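Carboxymuconolactone decarboxylase family protein (Thermotoga maritima, PDB 1VKE) is of uncertain function, but belongs to the AhpD-like carboxymuconolactone decarboxylase family and may act as a peroxiredoxin-type oxidoreductase in the antioxidative response. Local coordinates at residues D54-S66 with H78-I92. Numbering follows the deposited sequence.
Sequences DVKTKELMGLVAS and HLVRCVQEGASDEEI
Glu59 and Cys82 mark the middle of an antiparallel helix pair, 55-66 against 78-84, whose axes approach to 8.7 Å at 156°. This helical hairpin belongs to the all-helical AhpD-like fold; the Cys71-Cys74 disulfide lies where the turn runs into the second helix, a CXXC pair consistent with redox chemistry. His78 enters as a knob among Glu59, Gly62, Leu63 and Ser66. Gly62 CA stands 3.8 Å from the ring centroid, only 3° off its normal, a CH-pi contact over one face. At the ring edge, ND1 of His78 donates to Glu59 OE1 at 2.6 Å, which, with Gly62 over the ring face, restrains the ring's rotation; NE2 and Ser66 OG both bond an unidentified ligand, which suggests a pocket. In the conformer given, Glu59 OE2 takes Arg81 NE at 3.0 Å from above the carboxylate plane, a salt bridge in which carboxylate and guanidinium planes are steeply inclined to each other. A bend at chi2 (-72°) turns the Glu59 carboxylate so that one oxygen faces each partner. With an alanine in place of Glu59, the buried His78 ND1 is likely to lose its acceptor, and Arg81, in this conformer, its salt bridge across the helix pair. Behind this polar face, Leu60 CD2 packs on Cys82 SG at 3.7 Å, while Leu63 CD2 reaches Leu79 and Ile92. Beyond the helix end, closed by a Schellman motif at Gly86, Lys56 lays its CD against Ala87. Its NZ forms a salt bridge with Glu91 OE2 (3.0 Å), and a water bonded to that NZ also donates to Gly86 O and Glu91 OE1.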
loop_
_atom_site.group_PDB
_atom_site.type_symbol
_atom_site.label_atom_id
_atom_site.label_comp_id
_atom_site.label_asym_id
_atom_site.label_seq_id
_atom_site.Cartn_x
_atom_site.Cartn_y
_atom_site.Cartn_z
ATOM N N ASP E 54 -17.965 20.802 -5.538
ATOM C CA ASP E 54 -18.138 20.826 -6.971
ATOM C C ASP E 54 -17.311 19.782 -7.676
ATOM O O ASP E 54 -16.466 19.103 -7.053
ATOM C CB ASP E 54 -17.935 22.216 -7.577
ATOM C CG ASP E 54 -16.511 22.726 -7.562
ATOM O OD1 ASP E 54 -15.534 22.020 -7.268
ATOM O OD2 ASP E 54 -16.294 23.918 -7.897
ATOM N N VAL E 55 -17.609 19.574 -8.952
ATOM C CA VAL E 55 -16.976 18.481 -9.648
ATOM C C VAL E 55 -15.456 18.670 -9.759
ATOM O O VAL E 55 -14.665 17.700 -9.571
ATOM C CB VAL E 55 -17.639 18.174 -10.990
ATOM C CG1 VAL E 55 -17.562 19.356 -11.903
ATOM C CG2 VAL E 55 -17.049 16.933 -11.610
ATOM N N LYS E 56 -15.002 19.898 -10.013
ATOM C CA LYS E 56 -13.551 20.096 -10.106
ATOM C C LYS E 56 -12.854 19.678 -8.812
ATOM O O LYS E 56 -11.828 18.945 -8.821
ATOM C CB LYS E 56 -13.212 21.547 -10.435
ATOM C CG LYS E 56 -11.732 21.761 -10.633
ATOM C CD LYS E 56 -11.420 23.132 -11.202
ATOM C CE LYS E 56 -11.605 24.220 -10.231
ATOM N NZ LYS E 56 -11.136 25.490 -10.859
ATOM N N THR E 57 -13.448 20.060 -7.694
ATOM C CA THR E 57 -12.918 19.733 -6.382
ATOM C C THR E 57 -12.880 18.232 -6.176
ATOM O O THR E 57 -11.868 17.687 -5.693
ATOM C CB THR E 57 -13.767 20.383 -5.312
ATOM O OG1 THR E 57 -13.662 21.826 -5.413
ATOM C CG2 THR E 57 -13.234 20.042 -3.926
ATOM N N LYS E 58 -13.996 17.561 -6.490
ATOM C CA LYS E 58 -14.056 16.096 -6.279
ATOM C C LYS E 58 -13.050 15.353 -7.172
ATOM O O LYS E 58 -12.382 14.385 -6.726
ATOM C CB LYS E 58 -15.480 15.566 -6.453
ATOM C CG LYS E 58 -16.447 16.023 -5.394
ATOM C CD LYS E 58 -17.762 15.292 -5.488
ATOM C CE LYS E 58 -18.756 15.757 -4.440
ATOM N NZ LYS E 58 -19.957 14.882 -4.244
ATOM N N GLU E 59 -12.907 15.805 -8.413
ATOM C CA GLU E 59 -11.922 15.168 -9.316
ATOM C C GLU E 59 -10.470 15.405 -8.873
ATOM O O GLU E 59 -9.637 14.508 -8.986
ATOM C CB GLU E 59 -12.180 15.575 -10.757
ATOM C CG GLU E 59 -13.515 15.050 -11.283
ATOM C CD GLU E 59 -13.568 13.533 -11.540
ATOM O OE1 GLU E 59 -12.514 12.877 -11.461
ATOM O OE2 GLU E 59 -14.671 13.013 -11.877
ATOM N N LEU E 60 -10.182 16.578 -8.326
ATOM C CA LEU E 60 -8.888 16.842 -7.714
ATOM C C LEU E 60 -8.655 15.942 -6.493
ATOM O O LEU E 60 -7.560 15.441 -6.275
ATOM C CB LEU E 60 -8.740 18.306 -7.343
ATOM C CG LEU E 60 -8.510 19.223 -8.546
ATOM C CD1 LEU E 60 -8.824 20.650 -8.072
ATOM C CD2 LEU E 60 -7.091 19.127 -9.094
ATOM N N MET E 61 -9.680 15.687 -5.696
ATOM C CA MET E 61 -9.559 14.698 -4.610
ATOM C C MET E 61 -9.308 13.293 -5.111
ATOM O O MET E 61 -8.489 12.574 -4.537
ATOM C CB MET E 61 -10.810 14.726 -3.716
ATOM C CG MET E 61 -10.972 16.028 -2.974
ATOM S SD MET E 61 -12.602 16.105 -2.162
ATOM C CE MET E 61 -12.299 17.588 -1.224
ATOM N N GLY E 62 -9.998 12.895 -6.178
ATOM C CA GLY E 62 -9.745 11.619 -6.799
ATOM C C GLY E 62 -8.263 11.530 -7.224
ATOM O O GLY E 62 -7.590 10.477 -7.121
ATOM N N LEU E 63 -7.753 12.628 -7.770
ATOM C CA LEU E 63 -6.346 12.678 -8.229
ATOM C C LEU E 63 -5.390 12.484 -7.054
ATOM O O LEU E 63 -4.423 11.681 -7.127
ATOM C CB LEU E 63 -6.059 14.007 -8.935
ATOM C CG LEU E 63 -4.633 14.231 -9.424
ATOM C CD1 LEU E 63 -4.233 13.204 -10.427
ATOM C CD2 LEU E 63 -4.497 15.602 -10.068
ATOM N N VAL E 64 -5.630 13.207 -5.966
ATOM C CA VAL E 64 -4.795 13.078 -4.772
ATOM C C VAL E 64 -4.822 11.628 -4.270
ATOM O O VAL E 64 -3.762 11.040 -3.999
ATOM C CB VAL E 64 -5.230 14.082 -3.663
ATOM C CG1 VAL E 64 -4.538 13.781 -2.332
ATOM C CG2 VAL E 64 -4.891 15.487 -4.143
ATOM N N ALA E 65 -6.030 11.063 -4.107
ATOM C CA ALA E 65 -6.154 9.704 -3.564
ATOM C C ALA E 65 -5.428 8.706 -4.483
ATOM O O ALA E 65 -4.697 7.821 -3.983
ATOM C CB ALA E 65 -7.601 9.311 -3.418
ATOM N N SER E 66 -5.620 8.836 -5.784
ATOM C CA SER E 66 -5.031 7.912 -6.783
ATOM C C SER E 66 -3.518 8.033 -6.820
ATOM O O SER E 66 -2.843 7.071 -7.104
ATOM C CB SER E 66 -5.590 8.259 -8.180
ATOM O OG SER E 66 -7.010 8.074 -8.223
ATOM N N HIS E 78 -8.454 10.606 -13.556
ATOM C CA HIS E 78 -8.791 11.886 -12.870
ATOM C C HIS E 78 -8.131 13.110 -13.497
ATOM O O HIS E 78 -8.691 14.212 -13.435
ATOM C CB HIS E 78 -8.510 11.760 -11.387
ATOM C CG HIS E 78 -9.446 10.820 -10.724
ATOM N ND1 HIS E 78 -10.794 11.090 -10.555
ATOM C CD2 HIS E 78 -9.242 9.591 -10.198
ATOM C CE1 HIS E 78 -11.366 10.048 -9.981
ATOM N NE2 HIS E 78 -10.441 9.138 -9.720
ATOM N N LEU E 79 -6.959 12.948 -14.095
ATOM C CA LEU E 79 -6.350 14.060 -14.825
ATOM C C LEU E 79 -7.240 14.452 -15.975
ATOM O O LEU E 79 -7.460 15.646 -16.238
ATOM C CB LEU E 79 -4.952 13.712 -15.382
ATOM C CG LEU E 79 -3.789 13.851 -14.402
ATOM C CD1 LEU E 79 -2.494 13.259 -14.988
ATOM C CD2 LEU E 79 -3.579 15.320 -13.970
ATOM N N VAL E 80 -7.733 13.479 -16.737
ATOM C CA VAL E 80 -8.657 13.849 -17.843
ATOM C C VAL E 80 -9.837 14.675 -17.300
ATOM O O VAL E 80 -10.204 15.717 -17.847
ATOM C CB VAL E 80 -9.162 12.603 -18.619
ATOM C CG1 VAL E 80 -10.200 12.950 -19.637
ATOM C CG2 VAL E 80 -7.992 11.902 -19.264
ATOM N N ARG E 81 -10.454 14.170 -16.227
ATOM C CA ARG E 81 -11.650 14.825 -15.702
ATOM C C ARG E 81 -11.295 16.210 -15.173
ATOM O O ARG E 81 -12.065 17.177 -15.359
ATOM C CB ARG E 81 -12.201 13.995 -14.547
ATOM C CG ARG E 81 -12.784 12.678 -14.958
ATOM C CD ARG E 81 -14.101 12.825 -15.693
ATOM N NE ARG E 81 -15.065 13.549 -14.840
ATOM C CZ ARG E 81 -15.605 14.742 -15.115
ATOM N NH1 ARG E 81 -15.352 15.364 -16.255
ATOM N NH2 ARG E 81 -16.441 15.288 -14.244
ATOM N N CYS E 82 -10.140 16.345 -14.497
ATOM C CA CYS E 82 -9.718 17.679 -13.992
ATOM C C CYS E 82 -9.564 18.679 -15.159
ATOM O O CYS E 82 -10.014 19.828 -15.104
ATOM C CB CYS E 82 -8.402 17.607 -13.253
ATOM S SG CYS E 82 -8.549 16.811 -11.596
ATOM N N VAL E 83 -8.901 18.239 -16.199
ATOM C CA VAL E 83 -8.751 19.096 -17.400
ATOM C C VAL E 83 -10.102 19.464 -18.017
ATOM O O VAL E 83 -10.393 20.655 -18.314
ATOM C CB VAL E 83 -7.825 18.406 -18.444
ATOM C CG1 VAL E 83 -7.851 19.091 -19.802
ATOM C CG2 VAL E 83 -6.398 18.350 -17.890
ATOM N N GLN E 84 -10.960 18.460 -18.170
ATOM C CA GLN E 84 -12.319 18.683 -18.714
ATOM C C GLN E 84 -13.116 19.699 -17.903
ATOM O O GLN E 84 -13.877 20.478 -18.458
ATOM C CB GLN E 84 -13.110 17.373 -18.798
ATOM C CG GLN E 84 -12.590 16.396 -19.866
ATOM C CD GLN E 84 -13.349 15.072 -19.908
ATOM O OE1 GLN E 84 -13.788 14.569 -18.873
ATOM N NE2 GLN E 84 -13.515 14.515 -21.115
ATOM N N GLU E 85 -12.934 19.675 -16.593
ATOM C CA GLU E 85 -13.636 20.557 -15.675
ATOM C C GLU E 85 -12.917 21.887 -15.451
ATOM O O GLU E 85 -13.310 22.669 -14.577
ATOM C CB GLU E 85 -13.870 19.852 -14.344
ATOM C CG GLU E 85 -14.788 18.658 -14.406
ATOM C CD GLU E 85 -16.221 18.996 -14.817
ATOM O OE1 GLU E 85 -16.662 20.165 -14.666
ATOM O OE2 GLU E 85 -16.899 18.060 -15.277
ATOM N N GLY E 86 -11.890 22.162 -16.253
ATOM C CA GLY E 86 -11.292 23.497 -16.299
ATOM C C GLY E 86 -10.237 23.743 -15.235
ATOM O O GLY E 86 -9.887 24.888 -14.970
ATOM N N ALA E 87 -9.708 22.680 -14.622
ATOM C CA ALA E 87 -8.615 22.871 -13.676
ATOM C C ALA E 87 -7.380 23.390 -14.392
ATOM O O ALA E 87 -7.105 22.954 -15.506
ATOM C CB ALA E 87 -8.276 21.590 -12.941
ATOM N N SER E 88 -6.652 24.295 -13.743
ATOM C CA SER E 88 -5.369 24.805 -14.280
ATOM C C SER E 88 -4.217 23.912 -13.896
ATOM O O SER E 88 -4.301 23.151 -12.927
ATOM C CB SER E 88 -5.094 26.205 -13.749
ATOM O OG SER E 88 -4.792 26.173 -12.362
ATOM N N ASP E 89 -3.103 24.006 -14.632
ATOM C CA ASP E 89 -1.883 23.260 -14.244
ATOM C C ASP E 89 -1.443 23.617 -12.828
ATOM O O ASP E 89 -1.058 22.697 -12.086
ATOM C CB ASP E 89 -0.709 23.486 -15.201
ATOM C CG ASP E 89 -0.901 22.787 -16.553
ATOM O OD1 ASP E 89 -1.901 22.051 -16.735
ATOM O OD2 ASP E 89 -0.064 22.887 -17.489
ATOM N N GLU E 90 -1.550 24.901 -12.463
ATOM C CA GLU E 90 -1.217 25.319 -11.103
ATOM C C GLU E 90 -2.064 24.592 -10.019
ATOM O O GLU E 90 -1.537 24.151 -8.994
ATOM C CB GLU E 90 -1.311 26.837 -10.934
ATOM C CG GLU E 90 -0.725 27.293 -9.606
ATOM C CD GLU E 90 -0.409 28.796 -9.560
ATOM O OE1 GLU E 90 -0.564 29.493 -10.600
ATOM O OE2 GLU E 90 -0.012 29.283 -8.465
ATOM N N GLU E 91 -3.377 24.498 -10.253
ATOM C CA GLU E 91 -4.263 23.818 -9.318
ATOM C C GLU E 91 -3.887 22.348 -9.231
ATOM O O GLU E 91 -3.734 21.789 -8.135
ATOM C CB GLU E 91 -5.736 23.948 -9.762
ATOM C CG GLU E 91 -6.320 25.351 -9.588
ATOM C CD GLU E 91 -7.720 25.498 -10.174
ATOM O OE1 GLU E 91 -7.965 25.025 -11.315
ATOM O OE2 GLU E 91 -8.562 26.145 -9.524
ATOM N N ILE E 92 -3.687 21.720 -10.384
ATOM C CA ILE E 92 -3.258 20.313 -10.415
ATOM C C ILE E 92 -1.923 20.098 -9.693
ATOM O O ILE E 92 -1.810 19.162 -8.894
ATOM C CB ILE E 92 -3.200 19.806 -11.880
ATOM C CG1 ILE E 92 -4.623 19.748 -12.429
ATOM C CG2 ILE E 92 -2.511 18.450 -11.961
ATOM C CD1 ILE E 92 -4.686 19.588 -13.969
HETATM O O HOH W 1 -9.204 26.720 -12.736
#